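Long-range contacts in blue copper protein (Hyphomicrobium denitrificans, PDB 3EF4), which binds one copper ion per subunit and, as a pseudoazurin, probably carries electrons in the bacterial periplasm: residues N42-R47 with V76-P81; H3-R8 with M17-G22; V65-E70 with V89-G94; E72-L77 with P96-Q101. One frame throughout, in Å; residues are numbered along the deposited sequence. Where two conformers were deposited one is given.

Interaction 1: N42-R47 with V76-P81; sequences NAESVR and VLKCAP. With CU (copper (II) ion), chain D; PO4 (phosphate ion), chain H.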
loop_
_atom_site.group_PDB
_atom_site.type_symbol
_atom_site.label_atom_id
_atom_site.label_comp_id
_atom_site.label_asym_id
_atom_site.label_seq_id
_atom_site.Cartn_x
_atom_site.Cartn_y
_atom_site.Cartn_z
ATOM N N ASN A 42 -6.666 7.087 5.728
ATOM C CA ASN A 42 -6.491 7.453 4.348
ATOM C C ASN A 42 -5.504 6.498 3.688
ATOM O O ASN A 42 -4.937 5.613 4.303
ATOM C CB ASN A 42 -6.082 8.897 4.131
ATOM C CG ASN A 42 -4.600 9.195 4.265
ATOM O OD1 ASN A 42 -3.913 8.605 5.083
ATOM N ND2 ASN A 42 -4.152 10.112 3.423
ATOM N N ALA A 43 -5.281 6.756 2.401
ATOM C CA ALA A 43 -4.220 6.049 1.669
ATOM C C ALA A 43 -3.486 7.078 0.842
ATOM O O ALA A 43 -4.079 7.875 0.123
ATOM C CB ALA A 43 -4.764 4.957 0.787
ATOM N N GLU A 44 -2.173 7.093 0.961
ATOM C CA GLU A 44 -1.316 8.014 0.202
ATOM C C GLU A 44 0.029 7.374 -0.053
ATOM O O GLU A 44 0.539 6.557 0.735
ATOM C CB GLU A 44 -1.178 9.345 0.930
ATOM C CG GLU A 44 -0.439 9.277 2.259
ATOM C CD GLU A 44 -0.386 10.640 2.874
ATOM O OE1 GLU A 44 -1.412 11.162 3.293
ATOM O OE2 GLU A 44 0.672 11.281 2.912
ATOM N N SER A 45 0.678 7.781 -1.125
ATOM C CA SER A 45 1.999 7.309 -1.438
ATOM C C SER A 45 3.002 7.552 -0.335
ATOM O O SER A 45 2.986 8.627 0.270
ATOM C CB SER A 45 2.503 8.050 -2.693
ATOM O OG SER A 45 1.667 7.848 -3.798
ATOM N N VAL A 46 3.885 6.602 -0.104
ATOM C CA VAL A 46 5.092 6.860 0.672
ATOM C C VAL A 46 6.080 7.452 -0.322
ATOM O O VAL A 46 6.718 6.752 -1.084
ATOM C CB VAL A 46 5.590 5.596 1.348
ATOM C CG1 VAL A 46 6.886 5.840 2.092
ATOM C CG2 VAL A 46 4.560 5.107 2.367
ATOM N N ARG A 47 6.154 8.783 -0.334
ATOM C CA ARG A 47 6.860 9.426 -1.440
ATOM C C ARG A 47 8.342 9.138 -1.465
ATOM O O ARG A 47 8.940 9.215 -2.544
ATOM C CB ARG A 47 6.592 10.927 -1.460
ATOM C CG ARG A 47 5.135 11.124 -1.826
ATOM C CD ARG A 47 4.746 12.292 -2.506
ATOM N NE ARG A 47 5.501 12.590 -3.715
ATOM C CZ ARG A 47 5.575 13.805 -4.237
ATOM N NH1 ARG A 47 4.952 14.826 -3.709
ATOM N NH2 ARG A 47 6.295 13.952 -5.336
ATOM N N VAL A 76 4.358 1.555 -2.587
ATOM C CA VAL A 76 4.056 1.553 -1.160
ATOM C C VAL A 76 3.149 2.721 -0.838
ATOM O O VAL A 76 3.487 3.878 -1.175
ATOM C CB VAL A 76 5.357 1.653 -0.312
ATOM C CG1 VAL A 76 5.002 1.566 1.168
ATOM C CG2 VAL A 76 6.332 0.567 -0.682
ATOM N N LEU A 77 2.040 2.429 -0.156
ATOM C CA LEU A 77 1.155 3.462 0.365
ATOM C C LEU A 77 1.056 3.307 1.870
ATOM O O LEU A 77 1.214 2.234 2.419
ATOM C CB LEU A 77 -0.213 3.460 -0.291
ATOM C CG LEU A 77 -0.253 3.682 -1.793
ATOM C CD1 LEU A 77 -0.130 2.392 -2.566
ATOM C CD2 LEU A 77 -1.533 4.416 -2.202
ATOM N N LYS A 78 0.755 4.435 2.525
ATOM C CA LYS A 78 0.520 4.477 3.926
ATOM C C LYS A 78 -0.814 5.148 4.230
ATOM O O LYS A 78 -1.355 5.865 3.427
ATOM C CB LYS A 78 1.645 5.269 4.659
ATOM C CG LYS A 78 1.734 6.722 4.215
ATOM C CD LYS A 78 2.817 7.478 4.990
ATOM C CE LYS A 78 2.991 8.878 4.397
ATOM N NZ LYS A 78 4.034 9.652 5.097
ATOM N N CYS A 79 -1.254 4.920 5.465
ATOM C CA CYS A 79 -2.285 5.719 6.108
ATOM C C CYS A 79 -1.559 6.733 6.980
ATOM O O CYS A 79 -0.754 6.341 7.829
ATOM C CB CYS A 79 -3.213 4.861 6.928
ATOM S SG CYS A 79 -4.282 5.814 8.011
ATOM N N ALA A 80 -1.786 8.029 6.725
ATOM C CA ALA A 80 -0.992 9.037 7.404
ATOM C C ALA A 80 -1.070 8.939 8.928
ATOM O O ALA A 80 -0.006 8.890 9.563
ATOM C CB ALA A 80 -1.406 10.435 6.967
ATOM N N PRO A 81 -2.204 8.924 9.577
ATOM C CA PRO A 81 -2.177 8.844 11.024
ATOM C C PRO A 81 -1.726 7.517 11.592
ATOM O O PRO A 81 -1.357 7.478 12.769
ATOM C CB PRO A 81 -3.652 9.105 11.385
ATOM C CG PRO A 81 -4.414 8.642 10.216
ATOM C CD PRO A 81 -3.583 9.060 9.009
HETATM CU CU CU D . -5.355 4.330 9.242
HETATM P P PO4 H . 2.182 13.297 5.060
HETATM O O1 PO4 H . 1.556 12.879 6.438
HETATM O O2 PO4 H . 3.252 12.211 4.607
HETATM O O3 PO4 H . 1.044 13.370 3.955
HETATM O O4 PO4 H . 2.901 14.687 5.183
#

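Interaction 2: H3-R8 with M17-G22; sequences HIVEMR and MVFQPG. With PO4 (phosphate ion), chain E; PO4 (phosphate ion), chain F.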
loop_
_atom_site.group_PDB
_atom_site.type_symbol
_atom_site.label_atom_id
_atom_site.label_comp_id
_atom_site.label_asym_id
_atom_site.label_seq_id
_atom_site.Cartn_x
_atom_site.Cartn_y
_atom_site.Cartn_z
ATOM N N HIS A 3 -9.271 -3.825 -8.127
ATOM C CA HIS A 3 -8.878 -4.494 -6.900
ATOM C C HIS A 3 -9.274 -3.558 -5.770
ATOM O O HIS A 3 -9.148 -2.335 -5.958
ATOM C CB HIS A 3 -7.414 -4.791 -6.830
ATOM C CG HIS A 3 -6.985 -5.765 -7.854
ATOM N ND1 HIS A 3 -6.691 -7.064 -7.515
ATOM C CD2 HIS A 3 -6.846 -5.663 -9.183
ATOM C CE1 HIS A 3 -6.358 -7.710 -8.613
ATOM N NE2 HIS A 3 -6.438 -6.889 -9.640
ATOM N N ILE A 4 -9.736 -4.113 -4.672
ATOM C CA ILE A 4 -10.180 -3.330 -3.515
ATOM C C ILE A 4 -9.263 -3.556 -2.338
ATOM O O ILE A 4 -8.909 -4.704 -2.032
ATOM C CB ILE A 4 -11.617 -3.760 -3.124
ATOM C CG1 ILE A 4 -12.589 -3.603 -4.289
ATOM C CG2 ILE A 4 -12.058 -2.952 -1.901
ATOM C CD1 ILE A 4 -12.786 -2.180 -4.768
ATOM N N VAL A 5 -8.891 -2.456 -1.677
ATOM C CA VAL A 5 -8.167 -2.539 -0.421
ATOM C C VAL A 5 -8.964 -1.795 0.616
ATOM O O VAL A 5 -9.266 -0.620 0.468
ATOM C CB VAL A 5 -6.771 -1.933 -0.570
ATOM C CG1 VAL A 5 -6.077 -1.892 0.777
ATOM C CG2 VAL A 5 -5.989 -2.730 -1.593
ATOM N N GLU A 6 -9.375 -2.499 1.657
ATOM C CA GLU A 6 -10.119 -1.884 2.724
ATOM C C GLU A 6 -9.227 -1.232 3.784
ATOM O O GLU A 6 -8.190 -1.794 4.145
ATOM C CB GLU A 6 -10.981 -2.940 3.434
ATOM C CG GLU A 6 -12.018 -3.585 2.553
ATOM C CD GLU A 6 -12.994 -4.463 3.341
ATOM O OE1 GLU A 6 -12.658 -4.781 4.512
ATOM O OE2 GLU A 6 -14.044 -4.778 2.760
ATOM N N MET A 7 -9.643 -0.055 4.255
ATOM C CA MET A 7 -9.019 0.607 5.396
ATOM C C MET A 7 -9.730 0.169 6.685
ATOM O O MET A 7 -10.932 0.504 6.809
ATOM C CB MET A 7 -8.992 2.118 5.082
ATOM C CG MET A 7 -8.055 2.381 3.916
ATOM S SD MET A 7 -7.837 4.041 3.281
ATOM C CE MET A 7 -9.455 4.360 2.595
ATOM N N ARG A 8 -9.035 -0.535 7.568
ATOM C CA ARG A 8 -9.703 -1.189 8.708
ATOM C C ARG A 8 -9.000 -0.895 10.038
ATOM O O ARG A 8 -7.799 -0.866 10.169
ATOM C CB ARG A 8 -9.755 -2.705 8.525
ATOM C CG ARG A 8 -10.564 -3.133 7.310
ATOM C CD ARG A 8 -10.775 -4.611 7.270
ATOM N NE ARG A 8 -11.623 -5.076 8.375
ATOM C CZ ARG A 8 -12.851 -5.513 8.321
ATOM N NH1 ARG A 8 -13.396 -5.895 9.490
ATOM N NH2 ARG A 8 -13.558 -5.563 7.212
ATOM N N MET A 17 -5.067 -1.434 12.657
ATOM C CA MET A 17 -4.717 -0.385 11.702
ATOM C C MET A 17 -4.081 -1.032 10.464
ATOM O O MET A 17 -2.886 -1.005 10.216
ATOM C CB MET A 17 -3.773 0.640 12.306
ATOM C CG MET A 17 -4.233 1.130 13.644
ATOM S SD MET A 17 -5.879 1.874 13.520
ATOM C CE MET A 17 -5.970 2.619 15.153
ATOM N N VAL A 18 -4.955 -1.642 9.706
ATOM C CA VAL A 18 -4.524 -2.420 8.569
ATOM C C VAL A 18 -5.219 -2.058 7.283
ATOM O O VAL A 18 -6.403 -1.724 7.243
ATOM C CB VAL A 18 -4.728 -3.938 8.826
ATOM C CG1 VAL A 18 -3.964 -4.367 10.055
ATOM C CG2 VAL A 18 -6.188 -4.266 8.986
ATOM N N PHE A 19 -4.444 -2.172 6.198
ATOM C CA PHE A 19 -5.014 -2.291 4.884
ATOM C C PHE A 19 -5.264 -3.767 4.596
ATOM O O PHE A 19 -4.377 -4.592 4.829
ATOM C CB PHE A 19 -4.032 -1.721 3.850
ATOM C CG PHE A 19 -3.888 -0.230 3.833
ATOM C CD1 PHE A 19 -4.853 0.628 3.348
ATOM C CD2 PHE A 19 -2.733 0.347 4.317
ATOM C CE1 PHE A 19 -4.666 1.988 3.336
ATOM C CE2 PHE A 19 -2.534 1.698 4.294
ATOM C CZ PHE A 19 -3.517 2.547 3.798
ATOM N N GLN A 20 -6.434 -4.096 4.111
ATOM C CA GLN A 20 -6.791 -5.471 3.828
ATOM C C GLN A 20 -7.187 -5.616 2.362
ATOM O O GLN A 20 -8.226 -5.038 1.960
ATOM C CB GLN A 20 -7.952 -5.916 4.723
ATOM C CG GLN A 20 -8.249 -7.403 4.535
ATOM C CD GLN A 20 -8.795 -8.032 5.795
ATOM O OE1 GLN A 20 -9.791 -7.514 6.326
ATOM N NE2 GLN A 20 -8.222 -9.139 6.302
ATOM N N PRO A 21 -6.411 -6.341 1.569
ATOM C CA PRO A 21 -5.146 -7.010 1.906
ATOM C C PRO A 21 -4.017 -6.003 2.014
ATOM O O PRO A 21 -4.097 -4.875 1.513
ATOM C CB PRO A 21 -4.891 -7.940 0.720
ATOM C CG PRO A 21 -5.593 -7.298 -0.430
ATOM C CD PRO A 21 -6.756 -6.563 0.155
ATOM N N GLY A 22 -2.924 -6.406 2.659
ATOM C CA GLY A 22 -1.737 -5.622 2.779
ATOM C C GLY A 22 -0.794 -5.709 1.587
ATOM O O GLY A 22 0.108 -4.888 1.446
HETATM P P PO4 E . -8.373 -7.598 -4.055
HETATM O O1 PO4 E . -8.982 -8.564 -2.990
HETATM O O2 PO4 E . -7.401 -8.368 -5.020
HETATM O O3 PO4 E . -9.531 -6.926 -4.897
HETATM O O4 PO4 E . -7.552 -6.440 -3.318
HETATM P P PO4 F . -5.598 -8.824 -12.564
HETATM O O1 PO4 F . -7.015 -8.615 -11.894
HETATM O O2 PO4 F . -5.551 -10.245 -13.257
HETATM O O3 PO4 F . -5.358 -7.705 -13.644
HETATM O O4 PO4 F . -4.484 -8.733 -11.451
HETATM O O HOH W 1 -10.157 -5.846 0.234
#

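Interaction 3: V65-E70 with V89-G94; sequences VVFNAE and VLVQVG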
loop_
_atom_site.group_PDB
_atom_site.type_symbol
_atom_site.label_atom_id
_atom_site.label_comp_id
_atom_site.label_asym_id
_atom_site.label_seq_id
_atom_site.Cartn_x
_atom_site.Cartn_y
_atom_site.Cartn_z
ATOM N N VAL A 65 -9.991 6.581 -2.363
ATOM C CA VAL A 65 -9.036 7.069 -3.350
ATOM C C VAL A 65 -8.598 5.891 -4.216
ATOM O O VAL A 65 -8.595 4.736 -3.765
ATOM C CB VAL A 65 -7.848 7.721 -2.642
ATOM C CG1 VAL A 65 -6.966 6.726 -1.880
ATOM C CG2 VAL A 65 -6.985 8.514 -3.636
ATOM N N VAL A 66 -8.245 6.181 -5.441
ATOM C CA VAL A 66 -7.767 5.199 -6.406
ATOM C C VAL A 66 -6.314 5.405 -6.733
ATOM O O VAL A 66 -5.790 6.525 -6.801
ATOM C CB VAL A 66 -8.736 5.352 -7.607
ATOM C CG1 VAL A 66 -8.181 6.265 -8.674
ATOM C CG2 VAL A 66 -9.159 4.018 -8.219
ATOM N N PHE A 67 -5.665 4.275 -6.953
ATOM C CA PHE A 67 -4.368 4.163 -7.587
ATOM C C PHE A 67 -4.599 3.551 -8.982
ATOM O O PHE A 67 -5.150 2.436 -9.069
ATOM C CB PHE A 67 -3.400 3.293 -6.802
ATOM C CG PHE A 67 -2.115 2.951 -7.528
ATOM C CD1 PHE A 67 -1.710 1.630 -7.614
ATOM C CD2 PHE A 67 -1.323 3.898 -8.119
ATOM C CE1 PHE A 67 -0.559 1.242 -8.257
ATOM C CE2 PHE A 67 -0.159 3.503 -8.772
ATOM C CZ PHE A 67 0.233 2.200 -8.827
ATOM N N ASN A 68 -4.212 4.252 -9.989
ATOM C CA ASN A 68 -4.342 3.756 -11.366
ATOM C C ASN A 68 -3.043 3.063 -11.726
ATOM O O ASN A 68 -2.037 3.694 -12.023
ATOM C CB ASN A 68 -4.638 4.895 -12.325
ATOM C CG ASN A 68 -5.940 5.606 -12.060
ATOM O OD1 ASN A 68 -5.989 6.851 -12.008
ATOM N ND2 ASN A 68 -6.953 4.845 -11.876
ATOM N N ALA A 69 -3.008 1.746 -11.658
ATOM C CA ALA A 69 -1.794 0.985 -11.905
ATOM C C ALA A 69 -1.434 1.082 -13.367
ATOM O O ALA A 69 -2.292 0.740 -14.169
ATOM C CB ALA A 69 -2.040 -0.450 -11.451
ATOM N N GLU A 70 -0.234 1.561 -13.692
ATOM C CA GLU A 70 0.162 1.759 -15.079
ATOM C C GLU A 70 1.571 1.270 -15.348
ATOM O O GLU A 70 1.758 0.398 -16.199
ATOM C CB GLU A 70 0.005 3.232 -15.471
ATOM C CG GLU A 70 -1.425 3.722 -15.453
ATOM C CD GLU A 70 -2.335 3.059 -16.466
ATOM O OE1 GLU A 70 -1.783 2.663 -17.512
ATOM O OE2 GLU A 70 -3.546 2.984 -16.211
ATOM N N VAL A 89 0.693 -0.646 2.906
ATOM C CA VAL A 89 0.250 -1.571 1.873
ATOM C C VAL A 89 1.228 -1.506 0.721
ATOM O O VAL A 89 1.804 -0.462 0.417
ATOM C CB VAL A 89 -1.189 -1.247 1.446
ATOM C CG1 VAL A 89 -1.328 0.201 0.944
ATOM C CG2 VAL A 89 -1.716 -2.218 0.401
ATOM N N LEU A 90 1.378 -2.640 0.041
ATOM C CA LEU A 90 2.283 -2.805 -1.063
ATOM C C LEU A 90 1.482 -3.293 -2.279
ATOM O O LEU A 90 0.855 -4.351 -2.230
ATOM C CB LEU A 90 3.370 -3.811 -0.722
ATOM C CG LEU A 90 4.465 -4.059 -1.782
ATOM C CD1 LEU A 90 5.208 -2.785 -2.095
ATOM C CD2 LEU A 90 5.438 -5.149 -1.341
ATOM N N VAL A 91 1.536 -2.541 -3.366
ATOM C CA VAL A 91 0.869 -2.924 -4.608
ATOM C C VAL A 91 1.962 -3.270 -5.613
ATOM O O VAL A 91 2.847 -2.442 -5.871
ATOM C CB VAL A 91 -0.006 -1.805 -5.165
ATOM C CG1 VAL A 91 -0.653 -2.199 -6.474
ATOM C CG2 VAL A 91 -1.068 -1.419 -4.151
ATOM N N GLN A 92 1.891 -4.452 -6.188
ATOM C CA GLN A 92 2.791 -4.859 -7.270
ATOM C C GLN A 92 2.070 -4.786 -8.586
ATOM O O GLN A 92 1.049 -5.449 -8.776
ATOM C CB GLN A 92 3.216 -6.293 -7.046
ATOM C CG GLN A 92 4.154 -6.760 -8.161
ATOM C CD GLN A 92 4.707 -8.162 -7.910
ATOM O OE1 GLN A 92 4.653 -8.696 -6.786
ATOM N NE2 GLN A 92 5.290 -8.726 -8.957
ATOM N N VAL A 93 2.621 -3.991 -9.488
ATOM C CA VAL A 93 2.115 -3.871 -10.838
ATOM C C VAL A 93 3.048 -4.638 -11.760
ATOM O O VAL A 93 4.190 -4.214 -11.983
ATOM C CB VAL A 93 2.011 -2.395 -11.278
ATOM C CG1 VAL A 93 1.410 -2.297 -12.674
ATOM C CG2 VAL A 93 1.229 -1.585 -10.265
ATOM N N GLY A 94 2.601 -5.775 -12.258
ATOM C CA GLY A 94 3.512 -6.499 -13.148
ATOM C C GLY A 94 4.798 -6.908 -12.499
ATOM O O GLY A 94 4.810 -7.345 -11.343
#

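Interaction 4: E72-L77 with P96-Q101; sequences EGLYVL and PVNLDQ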
loop_
_atom_site.group_PDB
_atom_site.type_symbol
_atom_site.label_atom_id
_atom_site.label_comp_id
_atom_site.label_asym_id
_atom_site.label_seq_id
_atom_site.Cartn_x
_atom_site.Cartn_y
_atom_site.Cartn_z
ATOM N N GLU A 72 5.024 -0.670 -14.458
ATOM C CA GLU A 72 5.375 -1.849 -13.670
ATOM C C GLU A 72 6.248 -1.448 -12.506
ATOM O O GLU A 72 7.055 -0.508 -12.606
ATOM C CB GLU A 72 6.151 -2.857 -14.567
ATOM C CG GLU A 72 7.563 -2.364 -14.913
ATOM C CD GLU A 72 8.399 -3.094 -15.955
ATOM O OE1 GLU A 72 8.029 -4.238 -16.302
ATOM O OE2 GLU A 72 9.448 -2.558 -16.477
ATOM N N GLY A 73 6.110 -2.175 -11.410
ATOM C CA GLY A 73 6.932 -2.014 -10.213
ATOM C C GLY A 73 6.105 -2.104 -8.936
ATOM O O GLY A 73 4.939 -2.469 -8.950
ATOM N N LEU A 74 6.741 -1.749 -7.838
ATOM C CA LEU A 74 6.202 -1.845 -6.510
ATOM C C LEU A 74 5.899 -0.493 -5.933
ATOM O O LEU A 74 6.761 0.384 -5.970
ATOM C CB LEU A 74 7.177 -2.607 -5.583
ATOM C CG LEU A 74 7.397 -4.059 -5.937
ATOM C CD1 LEU A 74 8.605 -4.594 -5.190
ATOM C CD2 LEU A 74 6.178 -4.893 -5.582
ATOM N N TYR A 75 4.721 -0.358 -5.363
ATOM C CA TYR A 75 4.155 0.899 -4.885
ATOM C C TYR A 75 3.733 0.753 -3.420
ATOM O O TYR A 75 2.867 -0.044 -3.095
ATOM C CB TYR A 75 2.935 1.235 -5.741
ATOM C CG TYR A 75 3.273 1.514 -7.170
ATOM C CD1 TYR A 75 3.395 0.495 -8.099
ATOM C CD2 TYR A 75 3.487 2.819 -7.611
ATOM C CE1 TYR A 75 3.711 0.758 -9.429
ATOM C CE2 TYR A 75 3.791 3.084 -8.910
ATOM C CZ TYR A 75 3.919 2.058 -9.823
ATOM O OH TYR A 75 4.194 2.358 -11.146
ATOM N N VAL A 76 4.358 1.555 -2.587
ATOM C CA VAL A 76 4.056 1.553 -1.160
ATOM C C VAL A 76 3.149 2.721 -0.838
ATOM O O VAL A 76 3.487 3.878 -1.175
ATOM C CB VAL A 76 5.357 1.653 -0.312
ATOM C CG1 VAL A 76 5.002 1.566 1.168
ATOM C CG2 VAL A 76 6.332 0.567 -0.682
ATOM N N LEU A 77 2.040 2.429 -0.156
ATOM C CA LEU A 77 1.155 3.462 0.365
ATOM C C LEU A 77 1.056 3.307 1.870
ATOM O O LEU A 77 1.214 2.234 2.419
ATOM C CB LEU A 77 -0.213 3.460 -0.291
ATOM C CG LEU A 77 -0.253 3.682 -1.793
ATOM C CD1 LEU A 77 -0.130 2.392 -2.566
ATOM C CD2 LEU A 77 -1.533 4.416 -2.202
ATOM N N PRO A 96 8.295 -6.824 -10.558
ATOM C CA PRO A 96 8.748 -6.022 -9.405
ATOM C C PRO A 96 10.116 -5.393 -9.628
ATOM O O PRO A 96 11.082 -5.721 -8.939
ATOM C CB PRO A 96 8.818 -7.048 -8.276
ATOM C CG PRO A 96 9.158 -8.336 -8.974
ATOM C CD PRO A 96 8.437 -8.260 -10.305
ATOM N N VAL A 97 10.186 -4.474 -10.577
ATOM C CA VAL A 97 11.464 -4.037 -11.108
ATOM C C VAL A 97 12.297 -3.287 -10.090
ATOM O O VAL A 97 13.541 -3.275 -10.133
ATOM C CB VAL A 97 11.257 -3.198 -12.379
ATOM C CG1 VAL A 97 10.580 -4.064 -13.420
ATOM C CG2 VAL A 97 10.486 -1.931 -12.118
ATOM N N ASN A 98 11.601 -2.658 -9.121
ATOM C CA ASN A 98 12.279 -1.850 -8.107
ATOM C C ASN A 98 12.320 -2.541 -6.738
ATOM O O ASN A 98 12.436 -1.908 -5.690
ATOM C CB ASN A 98 11.649 -0.480 -7.983
ATOM C CG ASN A 98 10.201 -0.557 -7.575
ATOM O OD1 ASN A 98 9.515 -1.541 -7.880
ATOM N ND2 ASN A 98 9.671 0.423 -6.868
ATOM N N LEU A 99 12.296 -3.882 -6.729
ATOM C CA LEU A 99 12.387 -4.625 -5.473
ATOM C C LEU A 99 13.600 -4.246 -4.626
ATOM O O LEU A 99 13.440 -4.121 -3.397
ATOM C CB LEU A 99 12.368 -6.124 -5.783
ATOM C CG LEU A 99 12.415 -7.041 -4.545
ATOM C CD1 LEU A 99 11.240 -6.811 -3.586
ATOM C CD2 LEU A 99 12.402 -8.507 -5.027
ATOM N N ASP A 100 14.758 -4.065 -5.235
ATOM C CA ASP A 100 15.959 -3.754 -4.441
ATOM C C ASP A 100 15.713 -2.462 -3.667
ATOM O O ASP A 100 16.061 -2.354 -2.499
ATOM C CB ASP A 100 17.190 -3.622 -5.328
ATOM C CG ASP A 100 17.699 -4.825 -6.047
ATOM O OD1 ASP A 100 18.447 -4.728 -7.058
ATOM O OD2 ASP A 100 17.411 -5.958 -5.612
ATOM N N GLN A 101 15.140 -1.466 -4.347
ATOM C CA GLN A 101 14.873 -0.177 -3.704
ATOM C C GLN A 101 13.826 -0.295 -2.608
ATOM O O GLN A 101 13.999 0.338 -1.566
ATOM C CB GLN A 101 14.503 0.830 -4.785
ATOM C CG GLN A 101 15.655 1.167 -5.722
ATOM C CD GLN A 101 16.140 0.122 -6.674
ATOM O OE1 GLN A 101 15.352 -0.620 -7.243
ATOM N NE2 GLN A 101 17.502 0.069 -6.784
#

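Interaction 1: N42-R47 with V76-P81
Two first torsions bring N42 and C79 together beside the copper. N42 CG sits between its backbone N and carbonyl carbon (chi1 83°), which carries OD1 over to the A80 backbone; C79 SG stands anti to its own N (chi1 168°), facing the N-H of N42. A80 N donates to N42 OD1 at 2.7 Å, in the plane of that carbonyl. On the other branch, N42 ND2 donates to E44 OE1 at 2.9 Å, meeting the anti lone pair, and also to G59 O, so the amide is fixed in rotation. E44 and K78 exchange two backbone bonds as an antiparallel hydrogen-bonded pair, and V46 N continues the ladder to V76 O at 3.0 Å. V46 CG2 packs across the K78 chain, 3.7 Å from its CB, and the extended lysine ends with NZ 2.7 Å from O2 of a phosphate, probably from the crystallisation liquor. C79 SG binds the copper at 2.2 Å; H41, H82 and M87 complete the site. N42 N points almost straight at the same sulfur, 3.5 Å from SG. As in other blue copper proteins, that N-H...S bond probably draws some electron density from the ligand sulfur and helps tune the metal.

Interaction 2: H3-R8 with M17-G22
M7 and F19 lie side by side on the inner face of an antiparallel hairpin, strand 2-8 against strand 18-26, in the cupredoxin beta sandwich. M7 CG comes within 3.5 Å of F19 CE1, and its sulfur, in the conformer described here, rests at the ring edge as a Met-aromatic contact. V5 CG1 crosses obliquely to reach F19 CB at 3.7 Å. The backbone ladder keeps these side chains in step: E6 with Q20 and R8 with V18 are hydrogen-bonded pairs, and M7-F19 is the non-hydrogen-bonded pair between them.

The other face is polar. The R8 chain bends at chi3 (66°), carrying the guanidinium outward, away from the strand, and NH2 meets the syn lone pair of E6 OE1, exactly in the guanidinium plane, in a 3.0 Å salt bridge. Q20 OE1 lies 3.2 Å from R8 CD, with the amide and guanidinium planes 65° apart. Further out, R8 NE donates to K10 O, which helps hold the arginine in place. Beyond the E6-Q20 pair the strands part at the cis peptide before P21, and one water donates both to I4 O and to Q20 O (2.7 Å). Farther along at the same end, the H3 ring meets phosphates, probably from the crystallisation liquor, with its edge: H3 ND1 donates in the ring plane to O2 of one phosphate (chain E) at 2.9 Å.

Interaction 3: V65-E70 with V89-G94
V93 is flanked by the two ends of a short polar bond: Q92 NE2 donates to G94 O at 2.8 Å, nearly in line with the C=O and close to the amide plane. Q92 OE1 accepts from V123 N, so the glutamine is held on its own side of the strand while V91 and V93 face 65-70. The contact across the gap is apolar. F67 CG lies anti to the backbone N (chi1 170°), and this sends the ring out toward strand 88-93, edge first. Its CE1 touches V91 CG1 and V93 CG2, each at 3.9 Å, so a single ring corner fits against two valines. V91 runs head to tail alongside F67, whereas V93 slants against it, CG2 at the ring edge. A69 adds a second point of contact, its CB 3.7 Å from V93 CG2, and its backbone N sits 4.1 Å above the plane of the F67 ring, over the centre. W50 meets F67 edge-to-face and Y75 also packs against it, extending the cluster. Strand 65-68 pairs with 31-35, while 88-93 lies beside 73-78; apolar side chains interleaved between two such layers are the core of the cupredoxin beta sandwich.

Interaction 4: E72-L77 with P96-Q101
L74 and N98 form the tight half of this contact. With chi1 at 61°, N98 folds its amide back over its own backbone, flat along the edge of the strand, where it grips both backbone polar atoms of L74. OD1 accepts from L74 N at 2.8 Å on an in-plane lone pair, and ND2 donates to L74 O at 3.0 Å in an almost perfectly straight bond (177°) lying in the amide plane. The side chain thus pairs with the strand much as a neighbouring strand would. G73 lets the backbone pass close by, its CA 3.5 Å from N98 OD1. On the L74 side chain, CD1 reaches P96 CB at 3.9 Å and L99 CD1 at 3.8 Å, the two leucines running alongside each other; I102 packs on L74 too.

A type I beta turn from P96 to L99, closed by L99 N to P96 O, sets up this grouping. It leads into helix 99-104 with N98 at the N-cap position, but its amide, which makes no capping bond, is turned to strand 73-78 of the cupredoxin sheet instead.

The outer side is looser. V97 and E72 are exposed, and their side chains cross at about a right angle: V97 CG1 rests 3.5 Å from CD of the E72 carboxylate, while V97 CG2 lies over the G73 backbone.

In the fold
Interactions 1 and 2 meet at the copper end. C79 of interaction 1 binds the metal; from interaction 2 the M17 side chain comes within about 5 Å of the copper, and F19 CZ lies 3.4 Å from N42 O. The ring of F19 also packs on V89 of interaction 3, and L90 N lies 2.9 Å from G22 O, a probable hydrogen bond joining interactions 2 and 3. Strand 73-78 serves both interactions 1 and 4: L77 N lies 3.0 Å from V89 O, and V93 N lies 2.8 Å from G73 O, both probable hydrogen bonds to the strand used by interaction 3. Interaction 4 is farthest from interaction 2, centres about 19 Å apart, and away from the copper.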